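Side-chain contacts in large exoprotein involved in heme utilization or adhesion (PDB 5E3E), which probably acts as a toxic nuclease of the RNase A superfamily in contact-dependent growth inhibition, held here in complex with its CdiI immunity protein: residues D6-K11 against I107-P112; N18-S21 against S27-S30; A39-A44 against A91-A96. All coordinates share one frame; numbering follows the deposited sequence.

From the N terminus, the loop 6-11 comes first and meets the last strand, 105-113, so interaction 1 closes a loop of 95 residues and contains both other contacts. Interaction 2 is local: helix 13-19 turns back through a five-residue link onto strand 27-31. The chain then enters helix 34-47, which interaction 3 sets against strand 86-97; interactions 2 and 3 follow in series, without crossing. Interactions 1 and 2 touch where His8 and Pro112 bond to Ser29. Interactions 1 and 3 are joined because their strands are antiparallel neighbours, with Ile94 bonded to Ile108 and Thr109. Together they fasten helices 13-19 and 34-47 and the N-terminal loop to one antiparallel sheet.

Interaction 1: residues D6-K11 against I107-P112; sequences DRHVGK and IITGYP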
loop_
_atom_site.group_PDB
_atom_site.type_symbol
_atom_site.label_atom_id
_atom_site.label_comp_id
_atom_site.label_asym_id
_atom_site.label_seq_id
_atom_site.Cartn_x
_atom_site.Cartn_y
_atom_site.Cartn_z
ATOM N N ASP B 6 -6.525 12.968 -3.452
ATOM C CA ASP B 6 -7.343 13.983 -2.781
ATOM C C ASP B 6 -8.101 13.437 -1.590
ATOM O O ASP B 6 -8.560 14.228 -0.720
ATOM C CB ASP B 6 -8.297 14.668 -3.776
ATOM C CG ASP B 6 -7.552 15.461 -4.848
ATOM O OD1 ASP B 6 -6.423 15.927 -4.579
ATOM O OD2 ASP B 6 -8.078 15.619 -5.975
ATOM N N ARG B 7 -8.223 12.109 -1.512
ATOM C CA ARG B 7 -8.778 11.447 -0.312
ATOM C C ARG B 7 -7.810 11.576 0.892
ATOM O O ARG B 7 -8.166 11.204 2.025
ATOM C CB ARG B 7 -9.031 9.959 -0.590
ATOM C CG ARG B 7 -10.127 9.758 -1.611
ATOM C CD ARG B 7 -10.173 8.357 -2.165
ATOM N NE ARG B 7 -9.863 7.355 -1.174
ATOM C CZ ARG B 7 -10.621 7.028 -0.123
ATOM N NH1 ARG B 7 -11.764 7.639 0.101
ATOM N NH2 ARG B 7 -10.195 6.081 0.716
ATOM N N HIS B 8 -6.620 12.101 0.640
ATOM C CA HIS B 8 -5.508 12.164 1.629
ATOM C C HIS B 8 -4.889 13.550 1.673
ATOM O O HIS B 8 -3.687 13.703 1.964
ATOM C CB HIS B 8 -4.449 11.119 1.307
ATOM C CG HIS B 8 -5.024 9.758 1.137
ATOM N ND1 HIS B 8 -5.348 8.955 2.197
ATOM C CD2 HIS B 8 -5.407 9.082 0.024
ATOM C CE1 HIS B 8 -5.875 7.828 1.751
ATOM N NE2 HIS B 8 -5.952 7.896 0.437
ATOM N N VAL B 9 -5.691 14.564 1.368
ATOM C CA VAL B 9 -5.258 15.971 1.532
ATOM C C VAL B 9 -6.258 16.758 2.385
ATOM O O VAL B 9 -7.449 16.891 2.037
ATOM C CB VAL B 9 -5.035 16.723 0.196
ATOM C CG1 VAL B 9 -4.533 18.144 0.460
ATOM C CG2 VAL B 9 -4.044 16.000 -0.699
ATOM N N GLY B 10 -5.757 17.263 3.502
ATOM C CA GLY B 10 -6.521 18.141 4.366
ATOM C C GLY B 10 -7.700 17.537 5.079
ATOM O O GLY B 10 -8.601 18.274 5.507
ATOM N N LYS B 11 -7.712 16.221 5.224
ATOM C CA LYS B 11 -8.791 15.520 5.895
ATOM C C LYS B 11 -8.818 15.862 7.382
ATOM O O LYS B 11 -7.775 16.121 8.007
ATOM C CB LYS B 11 -8.636 14.007 5.723
ATOM C CG LYS B 11 -8.713 13.514 4.293
ATOM C CD LYS B 11 -10.111 13.767 3.739
ATOM C CE LYS B 11 -10.032 14.516 2.456
ATOM N NZ LYS B 11 -11.363 14.819 1.862
ATOM N N ILE B 107 -0.114 9.451 -11.363
ATOM C CA ILE B 107 -0.151 9.254 -9.934
ATOM C C ILE B 107 -1.516 8.671 -9.540
ATOM O O ILE B 107 -2.595 9.280 -9.732
ATOM C CB ILE B 107 0.092 10.577 -9.191
ATOM C CG1 ILE B 107 1.505 11.081 -9.501
ATOM C CG2 ILE B 107 -0.075 10.381 -7.696
ATOM C CD1 ILE B 107 1.663 12.546 -9.181
ATOM N N ILE B 108 -1.472 7.471 -8.990
ATOM C CA ILE B 108 -2.700 6.786 -8.606
ATOM C C ILE B 108 -3.177 7.319 -7.273
ATOM O O ILE B 108 -4.333 7.674 -7.123
ATOM C CB ILE B 108 -2.469 5.272 -8.502
ATOM C CG1 ILE B 108 -2.104 4.735 -9.904
ATOM C CG2 ILE B 108 -3.694 4.558 -7.979
ATOM C CD1 ILE B 108 -3.192 4.866 -10.965
ATOM N N THR B 109 -2.271 7.342 -6.305
ATOM C CA THR B 109 -2.586 7.925 -4.989
ATOM C C THR B 109 -1.299 8.180 -4.230
ATOM O O THR B 109 -0.206 7.905 -4.721
ATOM C CB THR B 109 -3.532 7.001 -4.175
ATOM O OG1 THR B 109 -4.070 7.692 -3.030
ATOM C CG2 THR B 109 -2.865 5.741 -3.778
ATOM N N GLY B 110 -1.448 8.754 -3.049
ATOM C CA GLY B 110 -0.298 8.942 -2.176
ATOM C C GLY B 110 -0.770 9.456 -0.828
ATOM O O GLY B 110 -1.833 10.034 -0.727
ATOM N N TYR B 111 0.052 9.243 0.204
ATOM C CA TYR B 111 -0.318 9.631 1.553
ATOM C C TYR B 111 0.840 9.483 2.513
ATOM O O TYR B 111 1.813 8.770 2.229
ATOM C CB TYR B 111 -1.486 8.797 2.072
ATOM C CG TYR B 111 -1.472 7.307 1.706
ATOM C CD1 TYR B 111 -0.595 6.405 2.319
ATOM C CD2 TYR B 111 -2.349 6.832 0.750
ATOM C CE1 TYR B 111 -0.611 5.046 1.961
ATOM C CE2 TYR B 111 -2.399 5.499 0.407
ATOM C CZ TYR B 111 -1.528 4.620 1.020
ATOM O OH TYR B 111 -1.638 3.319 0.644
ATOM N N PRO B 112 0.725 10.110 3.687
ATOM C CA PRO B 112 1.807 9.949 4.667
ATOM C C PRO B 112 1.871 8.522 5.201
ATOM O O PRO B 112 0.833 7.835 5.237
ATOM C CB PRO B 112 1.424 10.904 5.784
ATOM C CG PRO B 112 0.496 11.905 5.164
ATOM C CD PRO B 112 -0.217 11.172 4.063
#
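His8 and Tyr111 form a T-shaped (edge-to-face) aromatic pair that holds the N-terminal loop against strand 105-113 of the antiparallel sheet, in a domain assigned to the RNase A superfamily. Their CA atoms are 5.8 Å apart and the two side chains run side by side in the same direction. Starting at the base, His8 CB rests 3.5 Å from Gly110 O. With CG anti to the carbonyl carbon (chi1 -52°), the ring is sent across the run of the strand, beside the Tyr111 side chain, and His8 CG lies 3.8 Å from Tyr111 CB. Further out, Tyr111 CD2 sits over the centre of the imidazole, 3.7 Å above its plane, so a tyrosine CH edge meets the histidine face. As expected for an atom in that place, Tyr111 CD2 is equally near His8 CE1 and NE2, at 3.8 Å, with ND1 close behind. The ring centroids are 4.9 Å apart and the planes stand at 55°. Tyr111 reaches this position with its CG between the backbone N and the carbonyl carbon (chi1 39°), a crowded setting that swings the phenol alongside the histidine.

A histidine suits the place because its flat face can pack while both nitrogens bond. ND1 binds the backbone oxygen of Ser29 and NE2 binds Asp21 of the CdiI immunity protein, which should fix the ring's rotation. The same Asp21 receives Arg7 and the hydroxyl of Thr109, and Gln20 N of that chain bonds to Tyr111 OH, consistent with the immunity protein masking a functional surface. Thr109 is placed by a classic beta bulge, in which it and Ile108 both face Ile94. The buried Gly110 O has no hydrogen-bond partner in the model. His8 CD2 lies 3.6 Å from Thr109 OG1, which approaches the ring obliquely.

Interaction 2: residues N18-S21 against S27-S30; sequences NRVS and SASS
Val20 and Ser27 mark the closest backbone approach, their CA atoms 5.8 Å apart, where the chain leaving helix 13-19 comes back as strand 27-31. Only five residues separate the two segments, so the turn is short. A backbone bond from Ser21 N to Asn18 O, 3.3 Å long, keeps the first segment curled. Residues 27-30 are extended and pair edge to edge with strand 75-79 (Ala28 with Val78, Ser30 with Ile76), while 18-21 lies over a face.

The contact between them is apolar. Val20 CG1 is the leading branch: set anti to the carbonyl carbon (chi1 -63°), it presses on the strand backbone, 3.5 Å from Ser27 CA and 3.7 Å from Ala28 N. The same methyl lies 4.0 Å from Ala28 CB. Val20 also touches Val78 and Val25, so a compact apolar residue suits this buried place. Ser27 points its own CB away, leaving its CA to be approached.

Ala28 points toward the segment 18-21, and its single methyl is shared. Besides Val20 it meets Arg19, whose CB and CD each come to 4.1 Å from Ala28 CB. The arginine is used here for its hydrocarbon length: extended from CG to NE (chi2 175°, chi3 -177°), it passes the alanine and carries the guanidinium beyond it, where NH2 bonds to the carbonyl oxygen of Arg7. Gln20 of the CdiI immunity protein packs on Ala28 and bonds Ser29 N through its OE1, so this strand also borders the CdiI interface.

This is a short helix-turn-strand unit, the C-terminal end of helix 13-19 and the residue after it packing on the strand that follows, as part of the alpha-plus-beta architecture of RNase A relatives.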
loop_
_atom_site.group_PDB
_atom_site.type_symbol
_atom_site.label_atom_id
_atom_site.label_comp_id
_atom_site.label_asym_id
_atom_site.label_seq_id
_atom_site.Cartn_x
_atom_site.Cartn_y
_atom_site.Cartn_z
ATOM N N ASN B 18 -13.216 7.894 11.225
ATOM C CA ASN B 18 -14.295 7.104 10.698
ATOM C C ASN B 18 -13.804 5.948 9.797
ATOM O O ASN B 18 -14.334 4.854 9.846
ATOM C CB ASN B 18 -15.246 8.027 9.936
ATOM C CG ASN B 18 -16.510 7.314 9.501
ATOM O OD1 ASN B 18 -16.692 7.030 8.325
ATOM N ND2 ASN B 18 -17.300 6.898 10.458
ATOM N N ARG B 19 -12.786 6.189 8.991
ATOM C CA ARG B 19 -12.247 5.129 8.123
ATOM C C ARG B 19 -11.674 3.960 8.915
ATOM O O ARG B 19 -11.786 2.798 8.489
ATOM C CB ARG B 19 -11.170 5.689 7.224
ATOM C CG ARG B 19 -11.658 6.728 6.242
ATOM C CD ARG B 19 -10.478 7.302 5.500
ATOM N NE ARG B 19 -10.918 8.360 4.608
ATOM C CZ ARG B 19 -10.128 9.107 3.843
ATOM N NH1 ARG B 19 -8.821 8.924 3.795
ATOM N NH2 ARG B 19 -10.669 10.050 3.098
ATOM N N VAL B 20 -11.070 4.230 10.070
ATOM C CA VAL B 20 -10.477 3.156 10.864
ATOM C C VAL B 20 -11.436 2.516 11.862
ATOM O O VAL B 20 -11.017 1.673 12.649
ATOM C CB VAL B 20 -9.195 3.566 11.592
ATOM C CG1 VAL B 20 -8.134 3.933 10.588
ATOM C CG2 VAL B 20 -9.433 4.682 12.598
ATOM N N SER B 21 -12.698 2.922 11.894
ATOM C CA SER B 21 -13.651 2.248 12.792
ATOM C C SER B 21 -14.689 1.550 11.947
ATOM O O SER B 21 -14.685 0.322 11.828
ATOM C CB SER B 21 -14.247 3.244 13.786
ATOM O OG SER B 21 -14.744 4.374 13.120
ATOM N N SER B 27 -5.295 1.725 9.231
ATOM C CA SER B 27 -4.874 3.109 9.506
ATOM C C SER B 27 -5.226 3.988 8.331
ATOM O O SER B 27 -5.477 3.508 7.221
ATOM C CB SER B 27 -3.385 3.220 9.813
ATOM O OG SER B 27 -2.574 3.067 8.681
ATOM N N ALA B 28 -5.283 5.285 8.598
ATOM C CA ALA B 28 -5.661 6.236 7.577
ATOM C C ALA B 28 -4.867 7.497 7.795
ATOM O O ALA B 28 -4.718 7.971 8.919
ATOM C CB ALA B 28 -7.140 6.511 7.671
ATOM N N SER B 29 -4.420 8.104 6.723
ATOM C CA SER B 29 -3.585 9.283 6.842
ATOM C C SER B 29 -3.915 10.341 5.782
ATOM O O SER B 29 -4.574 10.060 4.766
ATOM C CB SER B 29 -2.132 8.855 6.740
ATOM O OG SER B 29 -1.855 8.317 5.437
ATOM N N SER B 30 -3.395 11.543 6.015
ATOM C CA SER B 30 -3.684 12.704 5.180
ATOM C C SER B 30 -2.534 13.705 5.278
ATOM O O SER B 30 -2.049 13.983 6.384
ATOM C CB SER B 30 -4.971 13.382 5.635
ATOM O OG SER B 30 -5.219 14.549 4.886
#

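Interaction 3: residues A39-A44 against A91-A96; sequences AVTSKA and ARIIIA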
loop_
_atom_site.group_PDB
_atom_site.type_symbol
_atom_site.label_atom_id
_atom_site.label_comp_id
_atom_site.label_asym_id
_atom_site.label_seq_id
_atom_site.Cartn_x
_atom_site.Cartn_y
_atom_site.Cartn_z
ATOM N N ALA B 39 4.393 19.358 -2.716
ATOM C CA ALA B 39 5.838 19.425 -2.447
ATOM C C ALA B 39 6.426 18.037 -2.224
ATOM O O ALA B 39 7.484 17.715 -2.752
ATOM C CB ALA B 39 6.138 20.334 -1.231
ATOM N N VAL B 40 5.736 17.218 -1.434
ATOM C CA VAL B 40 6.155 15.857 -1.159
ATOM C C VAL B 40 6.122 15.016 -2.426
ATOM O O VAL B 40 7.078 14.291 -2.703
ATOM C CB VAL B 40 5.268 15.217 -0.068
ATOM C CG1 VAL B 40 5.507 13.719 0.048
ATOM C CG2 VAL B 40 5.531 15.896 1.287
ATOM N N THR B 41 5.040 15.116 -3.195
ATOM C CA THR B 41 4.928 14.372 -4.438
ATOM C C THR B 41 6.093 14.681 -5.362
ATOM O O THR B 41 6.747 13.751 -5.880
ATOM C CB THR B 41 3.606 14.669 -5.186
ATOM O OG1 THR B 41 2.492 14.230 -4.400
ATOM C CG2 THR B 41 3.588 13.956 -6.517
ATOM N N SER B 42 6.379 15.978 -5.555
ATOM C CA SER B 42 7.511 16.371 -6.418
ATOM C C SER B 42 8.853 15.875 -5.898
ATOM O O SER B 42 9.639 15.368 -6.672
ATOM C CB SER B 42 7.584 17.885 -6.617
ATOM O OG SER B 42 6.348 18.368 -7.117
ATOM N N LYS B 43 9.121 16.012 -4.603
ATOM C CA LYS B 43 10.398 15.532 -4.036
ATOM C C LYS B 43 10.557 14.003 -4.162
ATOM O O LYS B 43 11.637 13.494 -4.466
ATOM C CB LYS B 43 10.552 15.957 -2.578
ATOM C CG LYS B 43 10.751 17.462 -2.405
ATOM C CD LYS B 43 10.960 17.833 -0.952
ATOM C CE LYS B 43 9.667 17.761 -0.165
ATOM N NZ LYS B 43 9.769 18.442 1.147
ATOM N N ALA B 44 9.477 13.273 -3.936
ATOM C CA ALA B 44 9.506 11.820 -4.035
ATOM C C ALA B 44 9.768 11.389 -5.471
ATOM O O ALA B 44 10.537 10.467 -5.713
ATOM C CB ALA B 44 8.190 11.222 -3.539
ATOM N N ALA B 91 6.278 9.432 3.489
ATOM C CA ALA B 91 5.131 9.275 2.595
ATOM C C ALA B 91 5.321 8.215 1.542
ATOM O O ALA B 91 6.432 7.789 1.282
ATOM C CB ALA B 91 4.816 10.592 1.916
ATOM N N ARG B 92 4.243 7.851 0.874
ATOM C CA ARG B 92 4.328 6.842 -0.174
ATOM C C ARG B 92 3.456 7.365 -1.269
ATOM O O ARG B 92 2.336 7.805 -1.031
ATOM C CB ARG B 92 3.825 5.490 0.319
ATOM C CG ARG B 92 3.831 4.374 -0.732
ATOM C CD ARG B 92 3.384 3.021 -0.165
ATOM N NE ARG B 92 4.340 2.648 0.884
ATOM C CZ ARG B 92 4.026 2.186 2.089
ATOM N NH1 ARG B 92 2.772 1.943 2.441
ATOM N NH2 ARG B 92 5.003 1.925 2.942
ATOM N N ILE B 93 3.977 7.282 -2.486
ATOM C CA ILE B 93 3.222 7.605 -3.680
ATOM C C ILE B 93 3.113 6.354 -4.523
ATOM O O ILE B 93 4.073 5.605 -4.615
ATOM C CB ILE B 93 3.965 8.693 -4.528
ATOM C CG1 ILE B 93 4.381 9.916 -3.673
ATOM C CG2 ILE B 93 3.141 9.086 -5.733
ATOM C CD1 ILE B 93 3.336 10.582 -2.898
ATOM N N ILE B 94 1.964 6.115 -5.139
ATOM C CA ILE B 94 1.823 4.975 -6.042
ATOM C C ILE B 94 1.568 5.523 -7.423
ATOM O O ILE B 94 0.620 6.310 -7.601
ATOM C CB ILE B 94 0.643 4.048 -5.657
ATOM C CG1 ILE B 94 0.775 3.495 -4.227
ATOM C CG2 ILE B 94 0.494 2.887 -6.657
ATOM C CD1 ILE B 94 2.085 2.846 -3.939
ATOM N N ILE B 95 2.370 5.095 -8.393
ATOM C CA ILE B 95 2.184 5.489 -9.787
ATOM C C ILE B 95 1.871 4.290 -10.658
ATOM O O ILE B 95 2.080 3.146 -10.269
ATOM C CB ILE B 95 3.389 6.268 -10.338
ATOM C CG1 ILE B 95 4.639 5.383 -10.480
ATOM C CG2 ILE B 95 3.666 7.461 -9.465
ATOM C CD1 ILE B 95 5.763 6.044 -11.256
ATOM N N ALA B 96 1.312 4.567 -11.817
ATOM C CA ALA B 96 1.054 3.512 -12.776
ATOM C C ALA B 96 1.506 3.934 -14.146
ATOM O O ALA B 96 1.396 5.099 -14.516
ATOM C CB ALA B 96 -0.413 3.176 -12.805
#
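Val40 and Ala91 meet methyl to methyl, with Val40 CG1 3.7 Å from Ala91 CB, at one end of a helix-on-sheet interface. Helix segment 39-44 crosses strand segment 91-96 at 71°, their axes 9.2 Å apart at closest approach. Four of the side chains come from directly facing sides: Val40 and Ala44, one turn apart, point toward the strand, and Ala91 and Ile93, two residues apart, point toward the helix. Thr41 lies at the flank of the helix and presents OG1. Arg92, between Ala91 and Ile93, turns to the other side, where it forms salt bridges with Asp67 and with Asp74 of the CdiI immunity protein.

Ile93 makes two of the three contacts. Its CG1 is anti to the carbonyl carbon (chi1 -50°), which sends the ethyl branch toward the helix. There Ile93 CG1 lies 4.0 Å from Ala44 CB, and Ile93 CD1 reaches the same distance, 4.0 Å, from Thr41 OG1. Thr41 and Ile93 cross at about a right angle, the hydroxyl side of the threonine approaching the end of the isoleucine chain. Thr41 OG1 is hydrogen-bonded to Ala37 O, one turn back along the helix; its position anti to the carbonyl carbon (chi1 -64°), beside the backbone N, brings it there.

The small Ala91 and Ala44 suit close packing against Val40 and Ile93 respectively. Phe31 packs on both Val40 and Ala91, and Ile66 of the neighbouring strand 63-68 lies against Ile93, so the interface continues into a wider hydrophobic core.

Such an amphipathic helix, packed across one face of an antiparallel sheet, is the core arrangement of an alpha-plus-beta domain, here of the RNase A superfamily.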